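Local coordinates for protein VP35 (PDB 6DKU) that probably antagonises interferon responses through its interferon inhibitory domain, the part modelled here, as a bat-genome homologue of the filoviral polymerase cofactor, at residues R14-Y19 with A63-I68; S32-V37 with S67-C72; S89-A94 with Y117-G122. The protein carries 1 engineered substitution. All coordinates share one frame; numbering follows the deposited sequence.

How the interactions relate
Interactions 1 and 2 lie in the helical part of the domain and share helix 61-71, and with it Ile68: interaction 1 brings in helix 9-18, interaction 2 the following helix 26-37. Their centres are 9 Å apart, and both are buried contacts between aliphatic side chains. Interaction 3 belongs to the sheet part, its centre about 25 Å from that of interaction 1 and 22 Å from that of interaction 2. It is only partly buried and pairs a loop with a strand, and there an isoleucine lies on an aromatic face, where the helices pack aliphatic chains; two hydrogen bonds to one carbonyl oxygen hold the neighbouring turn.

Interaction 1 of 3, residues R14-Y19 with A63-I68; sequences RVLTGY and AAIISI. Unlike the reference sequence in segment 14-19: Gly18 (reference Ser).
In the helical subdomain of the VP35 interferon inhibitory domain, Leu16 of helix 9-18 meets Ile65 and Ile68 of helix 61-71. One methyl of the leucine does the touching. Its CD2 comes tip to tip with Ile68 CD1, 4.0 Å away, and lies against the flank of the neighbouring isoleucine, with Leu16 CD2 4.2 Å from Ile65 CG1. The terminal methyl of Ile65 runs on past this methylene, so the leucine meets the shaft of one isoleucine and the end of the other. Ile68 can reach so far because CG1 stands anti to the carbonyl carbon (chi1 -48°) and the chain beyond it is extended (chi2 165°). The two isoleucines are three residues apart on helix 61-71 and therefore face the same side of it.

This is the inside of a compact helical bundle. The nearest CA atoms, Leu16 CA and Ile65 CA, are 8.2 Å apart, and side chains of other helices complete the packing: Leu16 also touches Met48 and Phe51 of helix 41-56 and Val31 of helix 26-37, while Ile65 lies on Leu30 and Val31. Near the end of helix 9-18, Tyr19 N gives a backbone hydrogen bond to Leu16 O, 3.1 Å long. The same carbonyl oxygen lies in plane at the edge of the Tyr19 ring, which packs edge-to-face with Phe51. On helix 61-71 the hydroxyl of Ser67 turns elsewhere, bonding to His50 and Glu54 of helix 41-56.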
loop_
_atom_site.group_PDB
_atom_site.type_symbol
_atom_site.label_atom_id
_atom_site.label_comp_id
_atom_site.label_asym_id
_atom_site.label_seq_id
_atom_site.Cartn_x
_atom_site.Cartn_y
_atom_site.Cartn_z
ATOM N N ARG A 14 1.494 -5.002 10.854
ATOM C CA ARG A 14 2.313 -4.734 12.038
ATOM C C ARG A 14 3.775 -5.098 11.797
ATOM O O ARG A 14 4.687 -4.333 12.142
ATOM C CB ARG A 14 1.772 -5.492 13.251
ATOM C CG ARG A 14 2.568 -5.209 14.515
ATOM C CD ARG A 14 2.240 -6.151 15.660
ATOM N NE ARG A 14 2.621 -7.537 15.381
ATOM C CZ ARG A 14 3.874 -7.980 15.277
ATOM N NH1 ARG A 14 4.901 -7.151 15.424
ATOM N NH2 ARG A 14 4.104 -9.263 15.024
ATOM N N VAL A 15 4.016 -6.270 11.199
ATOM C CA VAL A 15 5.384 -6.703 10.924
ATOM C C VAL A 15 6.066 -5.720 9.987
ATOM O O VAL A 15 7.139 -5.186 10.297
ATOM C CB VAL A 15 5.404 -8.122 10.335
ATOM C CG1 VAL A 15 6.756 -8.392 9.672
ATOM C CG2 VAL A 15 5.087 -9.156 11.395
ATOM N N LEU A 16 5.458 -5.463 8.824
ATOM C CA LEU A 16 6.155 -4.631 7.849
ATOM C C LEU A 16 6.315 -3.201 8.350
ATOM O O LEU A 16 7.383 -2.604 8.187
ATOM C CB LEU A 16 5.449 -4.659 6.495
ATOM C CG LEU A 16 6.013 -5.714 5.539
ATOM C CD1 LEU A 16 5.415 -7.087 5.828
ATOM C CD2 LEU A 16 5.782 -5.316 4.088
ATOM N N THR A 17 5.281 -2.633 8.973
ATOM C CA THR A 17 5.445 -1.253 9.427
ATOM C C THR A 17 6.371 -1.147 10.631
ATOM O O THR A 17 6.821 -0.040 10.941
ATOM C CB THR A 17 4.095 -0.605 9.756
ATOM O OG1 THR A 17 3.357 -1.453 10.641
ATOM C CG2 THR A 17 3.292 -0.381 8.486
ATOM N N GLY A 18 6.666 -2.262 11.307
ATOM C CA GLY A 18 7.727 -2.249 12.300
ATOM C C GLY A 18 9.055 -1.739 11.767
ATOM O O GLY A 18 9.812 -1.096 12.496
ATOM N N TYR A 19 9.355 -2.001 10.490
ATOM C CA TYR A 19 10.626 -1.566 9.918
ATOM C C TYR A 19 10.635 -0.094 9.541
ATOM O O TYR A 19 11.701 0.451 9.245
ATOM C CB TYR A 19 10.982 -2.413 8.693
ATOM C CG TYR A 19 11.241 -3.856 9.046
ATOM C CD1 TYR A 19 10.208 -4.782 9.044
ATOM C CD2 TYR A 19 12.507 -4.289 9.406
ATOM C CE1 TYR A 19 10.426 -6.091 9.381
ATOM C CE2 TYR A 19 12.738 -5.603 9.743
ATOM C CZ TYR A 19 11.693 -6.501 9.730
ATOM O OH TYR A 19 11.903 -7.818 10.065
ATOM N N ALA A 63 12.406 0.610 0.079
ATOM C CA ALA A 63 12.645 -0.017 -1.215
ATOM C C ALA A 63 11.933 -1.354 -1.305
ATOM O O ALA A 63 11.272 -1.635 -2.304
ATOM C CB ALA A 63 14.143 -0.195 -1.464
ATOM N N ALA A 64 12.044 -2.182 -0.264
ATOM C CA ALA A 64 11.420 -3.503 -0.296
ATOM C C ALA A 64 9.915 -3.400 -0.492
ATOM O O ALA A 64 9.335 -4.124 -1.315
ATOM C CB ALA A 64 11.740 -4.263 0.991
ATOM N N ILE A 65 9.270 -2.499 0.260
ATOM C CA ILE A 65 7.828 -2.291 0.136
ATOM C C ILE A 65 7.458 -1.931 -1.299
ATOM O O ILE A 65 6.544 -2.521 -1.884
ATOM C CB ILE A 65 7.359 -1.213 1.127
ATOM C CG1 ILE A 65 7.407 -1.747 2.555
ATOM C CG2 ILE A 65 5.969 -0.726 0.778
ATOM C CD1 ILE A 65 7.415 -0.636 3.589
ATOM N N ILE A 66 8.170 -0.966 -1.894
ATOM C CA ILE A 66 7.901 -0.640 -3.298
ATOM C C ILE A 66 8.170 -1.846 -4.198
ATOM O O ILE A 66 7.478 -2.073 -5.209
ATOM C CB ILE A 66 8.736 0.593 -3.711
ATOM C CG1 ILE A 66 8.143 1.874 -3.107
ATOM C CG2 ILE A 66 8.824 0.708 -5.221
ATOM C CD1 ILE A 66 8.963 3.129 -3.371
ATOM N N SER A 67 9.153 -2.660 -3.819
ATOM C CA SER A 67 9.571 -3.793 -4.626
ATOM C C SER A 67 8.485 -4.849 -4.693
ATOM O O SER A 67 8.415 -5.589 -5.679
ATOM C CB SER A 67 10.866 -4.384 -4.061
ATOM O OG SER A 67 11.179 -5.637 -4.649
ATOM N N ILE A 68 7.634 -4.944 -3.665
ATOM C CA ILE A 68 6.498 -5.861 -3.756
ATOM C C ILE A 68 5.554 -5.420 -4.864
ATOM O O ILE A 68 5.096 -6.237 -5.670
ATOM C CB ILE A 68 5.760 -5.986 -2.408
ATOM C CG1 ILE A 68 6.710 -6.226 -1.222
ATOM C CG2 ILE A 68 4.690 -7.067 -2.476
ATOM C CD1 ILE A 68 5.985 -5.974 0.120
#

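Interaction 2 of 3, residues S32-V37 with S67-C72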
loop_
_atom_site.group_PDB
_atom_site.type_symbol
_atom_site.label_atom_id
_atom_site.label_comp_id
_atom_site.label_asym_id
_atom_site.label_seq_id
_atom_site.Cartn_x
_atom_site.Cartn_y
_atom_site.Cartn_z
ATOM N N SER A 32 -0.424 -1.046 4.181
ATOM C CA SER A 32 -1.838 -1.285 4.445
ATOM C C SER A 32 -2.601 -1.645 3.169
ATOM O O SER A 32 -3.515 -2.475 3.200
ATOM C CB SER A 32 -2.447 -0.050 5.112
ATOM O OG SER A 32 -3.756 -0.319 5.582
ATOM N N ALA A 33 -2.242 -1.029 2.039
ATOM C CA ALA A 33 -2.926 -1.315 0.782
ATOM C C ALA A 33 -2.613 -2.723 0.308
ATOM O O ALA A 33 -3.516 -3.465 -0.106
ATOM C CB ALA A 33 -2.522 -0.293 -0.281
ATOM N N ILE A 34 -1.334 -3.104 0.373
ATOM C CA ILE A 34 -0.931 -4.465 0.046
ATOM C C ILE A 34 -1.719 -5.464 0.881
ATOM O O ILE A 34 -2.224 -6.466 0.360
ATOM C CB ILE A 34 0.589 -4.628 0.240
ATOM C CG1 ILE A 34 1.346 -3.765 -0.771
ATOM C CG2 ILE A 34 0.998 -6.081 0.080
ATOM C CD1 ILE A 34 2.843 -3.813 -0.604
ATOM N N ALA A 35 -1.861 -5.197 2.185
ATOM C CA ALA A 35 -2.615 -6.121 3.028
ATOM C C ALA A 35 -4.087 -6.145 2.646
ATOM O O ALA A 35 -4.703 -7.214 2.599
ATOM C CB ALA A 35 -2.459 -5.753 4.500
ATOM N N MET A 36 -4.666 -4.976 2.372
ATOM C CA MET A 36 -6.087 -4.906 2.049
ATOM C C MET A 36 -6.401 -5.652 0.760
ATOM O O MET A 36 -7.477 -6.250 0.626
ATOM C CB MET A 36 -6.529 -3.448 1.915
ATOM C CG MET A 36 -6.680 -2.684 3.215
ATOM S SD MET A 36 -6.618 -0.906 2.914
ATOM C CE MET A 36 -8.102 -0.646 1.955
ATOM N N VAL A 37 -5.475 -5.625 -0.205
ATOM C CA VAL A 37 -5.791 -6.064 -1.566
ATOM C C VAL A 37 -5.533 -7.558 -1.785
ATOM O O VAL A 37 -5.980 -8.117 -2.802
ATOM C CB VAL A 37 -5.002 -5.195 -2.569
ATOM C CG1 VAL A 37 -3.598 -5.743 -2.777
ATOM C CG2 VAL A 37 -5.768 -5.019 -3.871
ATOM N N SER A 67 9.153 -2.660 -3.819
ATOM C CA SER A 67 9.571 -3.793 -4.626
ATOM C C SER A 67 8.485 -4.849 -4.693
ATOM O O SER A 67 8.415 -5.589 -5.679
ATOM C CB SER A 67 10.866 -4.384 -4.061
ATOM O OG SER A 67 11.179 -5.637 -4.649
ATOM N N ILE A 68 7.634 -4.944 -3.665
ATOM C CA ILE A 68 6.498 -5.861 -3.756
ATOM C C ILE A 68 5.554 -5.420 -4.864
ATOM O O ILE A 68 5.096 -6.237 -5.670
ATOM C CB ILE A 68 5.760 -5.986 -2.408
ATOM C CG1 ILE A 68 6.710 -6.226 -1.222
ATOM C CG2 ILE A 68 4.690 -7.067 -2.476
ATOM C CD1 ILE A 68 5.985 -5.974 0.120
ATOM N N THR A 69 5.243 -4.122 -4.912
ATOM C CA THR A 69 4.387 -3.619 -5.986
ATOM C C THR A 69 5.027 -3.810 -7.359
ATOM O O THR A 69 4.321 -3.883 -8.376
ATOM C CB THR A 69 4.059 -2.141 -5.773
ATOM O OG1 THR A 69 5.259 -1.384 -5.924
ATOM C CG2 THR A 69 3.501 -1.926 -4.382
ATOM N N GLN A 70 6.353 -3.900 -7.416
ATOM C CA GLN A 70 6.977 -4.027 -8.730
ATOM C C GLN A 70 7.203 -5.472 -9.174
ATOM O O GLN A 70 6.978 -5.798 -10.344
ATOM C CB GLN A 70 8.303 -3.263 -8.750
ATOM C CG GLN A 70 8.115 -1.755 -8.711
ATOM C CD GLN A 70 7.004 -1.300 -9.628
ATOM O OE1 GLN A 70 7.107 -1.417 -10.847
ATOM N NE2 GLN A 70 5.926 -0.793 -9.044
ATOM N N ARG A 71 7.630 -6.352 -8.272
ATOM C CA ARG A 71 8.117 -7.674 -8.640
ATOM C C ARG A 71 7.149 -8.814 -8.351
ATOM O O ARG A 71 7.174 -9.814 -9.067
ATOM C CB ARG A 71 9.443 -7.957 -7.927
ATOM C CG ARG A 71 10.627 -7.212 -8.514
ATOM C CD ARG A 71 11.882 -8.046 -8.374
ATOM N NE ARG A 71 12.893 -7.366 -7.570
ATOM C CZ ARG A 71 14.035 -7.924 -7.179
ATOM N NH1 ARG A 71 14.902 -7.230 -6.451
ATOM N NH2 ARG A 71 14.307 -9.180 -7.512
ATOM N N CYS A 72 6.308 -8.704 -7.324
ATOM C CA CYS A 72 5.303 -9.725 -7.052
ATOM C C CYS A 72 4.141 -9.532 -8.014
ATOM O O CYS A 72 3.467 -8.496 -7.983
ATOM C CB CYS A 72 4.836 -9.647 -5.602
ATOM S SG CYS A 72 6.051 -10.297 -4.420
#
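Apolar packing carries the contact between Ile34 of helix 26-37 and Ile68 of helix 61-71. The reaching group is Ile34 CD1: it approaches Ile68 CD1 to 3.9 Å and Ile68 CB to 4.1 Å, and so sits over the branch of the isoleucine instead of meeting its end alone. An extended chain, with CG1 anti to the carbonyl carbon (chi1 -66°) and chi2 near 180°, pushes this methyl out from helix 26-37, and the two side chains lie slantwise across one another. A second, looser neighbour is Thr69, whose methyl CG2 is 4.3 Å from Ile34 CD1. The nearest CA atoms, Ile34 CA and Thr69 CA, are 8.1 Å apart. Phe12 and Phe75 also lie against Ile34, and Phe75 touches Ile68 as well.

The polar groups beside the contact find partners elsewhere. Thr69 presents its methyl to Ile34 and uses OG1 to bond to Ile66 O, one turn back in its own helix. The same OG1 receives a hydrogen bond from Gln70 NE2, 3.2 Å long with an angle of 155° at the hydrogen; Thr69 OG1 is tilted somewhat from the plane of the Gln70 amide. Gln70 NE2 also bonds to Gly110 O, and Val37 O to Tyr74 OH.

Just beyond, Cys72 leaves helical angles and takes the N-cap position of helix 73-76. The arrangement is that of two neighbouring helices in an all-helical subdomain, packed through branched aliphatic side chains, as in the interferon inhibitory domains of filoviral VP35.

Interaction 3 of 3, residues S89-A94 with Y117-G122; sequences SQIPRA and YLTPEG
Ile91 lies along the ring of Tyr117, and two torsions set this up: Ile91 has CG1 anti to its carbonyl carbon (chi1 -56°) with an extended chain beyond, while Tyr117 CG stands anti to the carbonyl carbon (chi1 -74°), beside the backbone N. As a result both branches of the isoleucine come down on the same ring face. Ile91 CD1 makes a CH-pi contact, 3.8 Å from the centroid of the Tyr117 ring and 26° off the normal, displaced toward the root of the ring, where Tyr117 CG is 3.5 Å away. The other branch covers the far half, Ile91 CG2 lying 3.6 Å from Tyr117 CE2. The isoleucine thus spans the ring from its attachment to its phenolic end. Beside that end Pro92 adds a loose contact, its CD 4.1 Å from Tyr117 OH, and Thr119 CG2 stands loosely near Ile91 CD1.

The loop containing 89-94 runs between strands 82-84 and 100-101 and folds over strand 113-119 of the mixed sheet. Val85 and Leu99 also touch Ile91, while Tyr95, Leu99 and Leu126 touch Tyr117. Past Thr119 the chain turns through Pro120 and Glu121 into strand 122-127, closing a beta hairpin. Here Gly122 O accepts two hydrogen bonds, from Thr119 N at 3.1 Å and from Thr119 OG1 at 2.8 Å; the hydroxyl approaches above the carbonyl plane.

Between loop and strand, then, cohesion comes from dispersion and CH-pi contact over one aromatic face. Hydrogen bonds from Thr119 to Gly122 O hold the turn of the hairpin, where Thr119 divides its work: OG1 ties back to the glycine carbonyl while CG2 lies near Ile91.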
loop_
_atom_site.group_PDB
_atom_site.type_symbol
_atom_site.label_atom_id
_atom_site.label_comp_id
_atom_site.label_asym_id
_atom_site.label_seq_id
_atom_site.Cartn_x
_atom_site.Cartn_y
_atom_site.Cartn_z
ATOM N N SER A 89 -10.932 16.658 4.518
ATOM C CA SER A 89 -10.264 17.038 5.757
ATOM C C SER A 89 -9.803 15.831 6.571
ATOM O O SER A 89 -8.826 15.942 7.317
ATOM C CB SER A 89 -11.190 17.917 6.595
ATOM O OG SER A 89 -11.894 18.827 5.773
ATOM N N GLN A 90 -10.477 14.684 6.465
ATOM C CA GLN A 90 -10.056 13.502 7.218
ATOM C C GLN A 90 -8.938 12.729 6.535
ATOM O O GLN A 90 -8.460 11.736 7.091
ATOM C CB GLN A 90 -11.246 12.568 7.470
ATOM C CG GLN A 90 -12.299 13.217 8.312
ATOM C CD GLN A 90 -13.390 13.819 7.480
ATOM O OE1 GLN A 90 -13.130 14.333 6.386
ATOM N NE2 GLN A 90 -14.590 13.885 8.043
ATOM N N ILE A 91 -8.519 13.147 5.347
ATOM C CA ILE A 91 -7.307 12.612 4.736
ATOM C C ILE A 91 -6.129 13.279 5.432
ATOM O O ILE A 91 -6.137 14.508 5.594
ATOM C CB ILE A 91 -7.274 12.857 3.218
ATOM C CG1 ILE A 91 -8.513 12.270 2.542
ATOM C CG2 ILE A 91 -6.019 12.270 2.609
ATOM C CD1 ILE A 91 -8.544 12.490 1.038
ATOM N N PRO A 92 -5.120 12.520 5.869
ATOM C CA PRO A 92 -3.942 13.123 6.514
ATOM C C PRO A 92 -3.444 14.349 5.763
ATOM O O PRO A 92 -3.381 14.363 4.532
ATOM C CB PRO A 92 -2.911 11.989 6.486
ATOM C CG PRO A 92 -3.750 10.749 6.576
ATOM C CD PRO A 92 -5.033 11.049 5.819
ATOM N N ARG A 93 -3.091 15.388 6.531
ATOM C CA ARG A 93 -2.828 16.706 5.956
ATOM C C ARG A 93 -1.618 16.698 5.030
ATOM O O ARG A 93 -1.638 17.335 3.972
ATOM C CB ARG A 93 -2.630 17.728 7.071
ATOM C CG ARG A 93 -2.944 19.151 6.653
ATOM C CD ARG A 93 -4.308 19.563 7.165
ATOM N NE ARG A 93 -4.203 20.161 8.490
ATOM C CZ ARG A 93 -4.217 21.471 8.713
ATOM N NH1 ARG A 93 -4.337 22.315 7.696
ATOM N NH2 ARG A 93 -4.112 21.938 9.951
ATOM N N ALA A 94 -0.553 15.990 5.404
ATOM C CA ALA A 94 0.649 16.001 4.579
ATOM C C ALA A 94 0.407 15.414 3.194
ATOM O O ALA A 94 1.162 15.723 2.263
ATOM C CB ALA A 94 1.777 15.247 5.278
ATOM N N TYR A 117 -8.925 7.709 -2.656
ATOM C CA TYR A 117 -9.828 8.236 -1.641
ATOM C C TYR A 117 -11.171 8.589 -2.260
ATOM O O TYR A 117 -11.234 9.141 -3.362
ATOM C CB TYR A 117 -9.240 9.479 -0.980
ATOM C CG TYR A 117 -8.116 9.202 -0.018
ATOM C CD1 TYR A 117 -8.353 8.593 1.203
ATOM C CD2 TYR A 117 -6.819 9.566 -0.328
ATOM C CE1 TYR A 117 -7.317 8.343 2.082
ATOM C CE2 TYR A 117 -5.782 9.325 0.537
ATOM C CZ TYR A 117 -6.033 8.716 1.739
ATOM O OH TYR A 117 -4.985 8.482 2.592
ATOM N N LEU A 118 -12.246 8.285 -1.537
ATOM C CA LEU A 118 -13.611 8.589 -1.960
ATOM C C LEU A 118 -14.151 9.726 -1.102
ATOM O O LEU A 118 -14.383 9.550 0.100
ATOM C CB LEU A 118 -14.488 7.345 -1.867
ATOM C CG LEU A 118 -14.707 6.673 -3.215
ATOM C CD1 LEU A 118 -15.780 7.431 -3.991
ATOM C CD2 LEU A 118 -13.386 6.637 -3.999
ATOM N N THR A 119 -14.336 10.891 -1.722
ATOM C CA THR A 119 -14.840 12.093 -1.081
ATOM C C THR A 119 -16.162 12.499 -1.718
ATOM O O THR A 119 -16.408 12.197 -2.891
ATOM C CB THR A 119 -13.849 13.258 -1.198
ATOM O OG1 THR A 119 -14.058 13.922 -2.449
ATOM C CG2 THR A 119 -12.412 12.753 -1.123
ATOM N N PRO A 120 -17.036 13.172 -0.963
ATOM C CA PRO A 120 -18.361 13.519 -1.501
ATOM C C PRO A 120 -18.317 14.330 -2.781
ATOM O O PRO A 120 -19.215 14.176 -3.615
ATOM C CB PRO A 120 -19.008 14.294 -0.349
ATOM C CG PRO A 120 -18.384 13.689 0.867
ATOM C CD PRO A 120 -16.954 13.417 0.486
ATOM N N GLU A 121 -17.303 15.159 -2.995
ATOM C CA GLU A 121 -17.109 15.817 -4.283
ATOM C C GLU A 121 -15.690 15.529 -4.763
ATOM O O GLU A 121 -14.783 16.341 -4.618
ATOM C CB GLU A 121 -17.410 17.346 -4.208
ATOM C CG GLU A 121 -16.969 18.151 -5.450
ATOM C CD GLU A 121 -17.760 19.452 -5.693
ATOM O OE1 GLU A 121 -17.463 20.152 -6.692
ATOM O OE2 GLU A 121 -18.684 19.770 -4.911
ATOM N N GLY A 122 -15.500 14.357 -5.355
ATOM C CA GLY A 122 -14.241 14.006 -5.981
ATOM C C GLY A 122 -13.763 12.625 -5.562
ATOM O O GLY A 122 -14.177 12.060 -4.556
#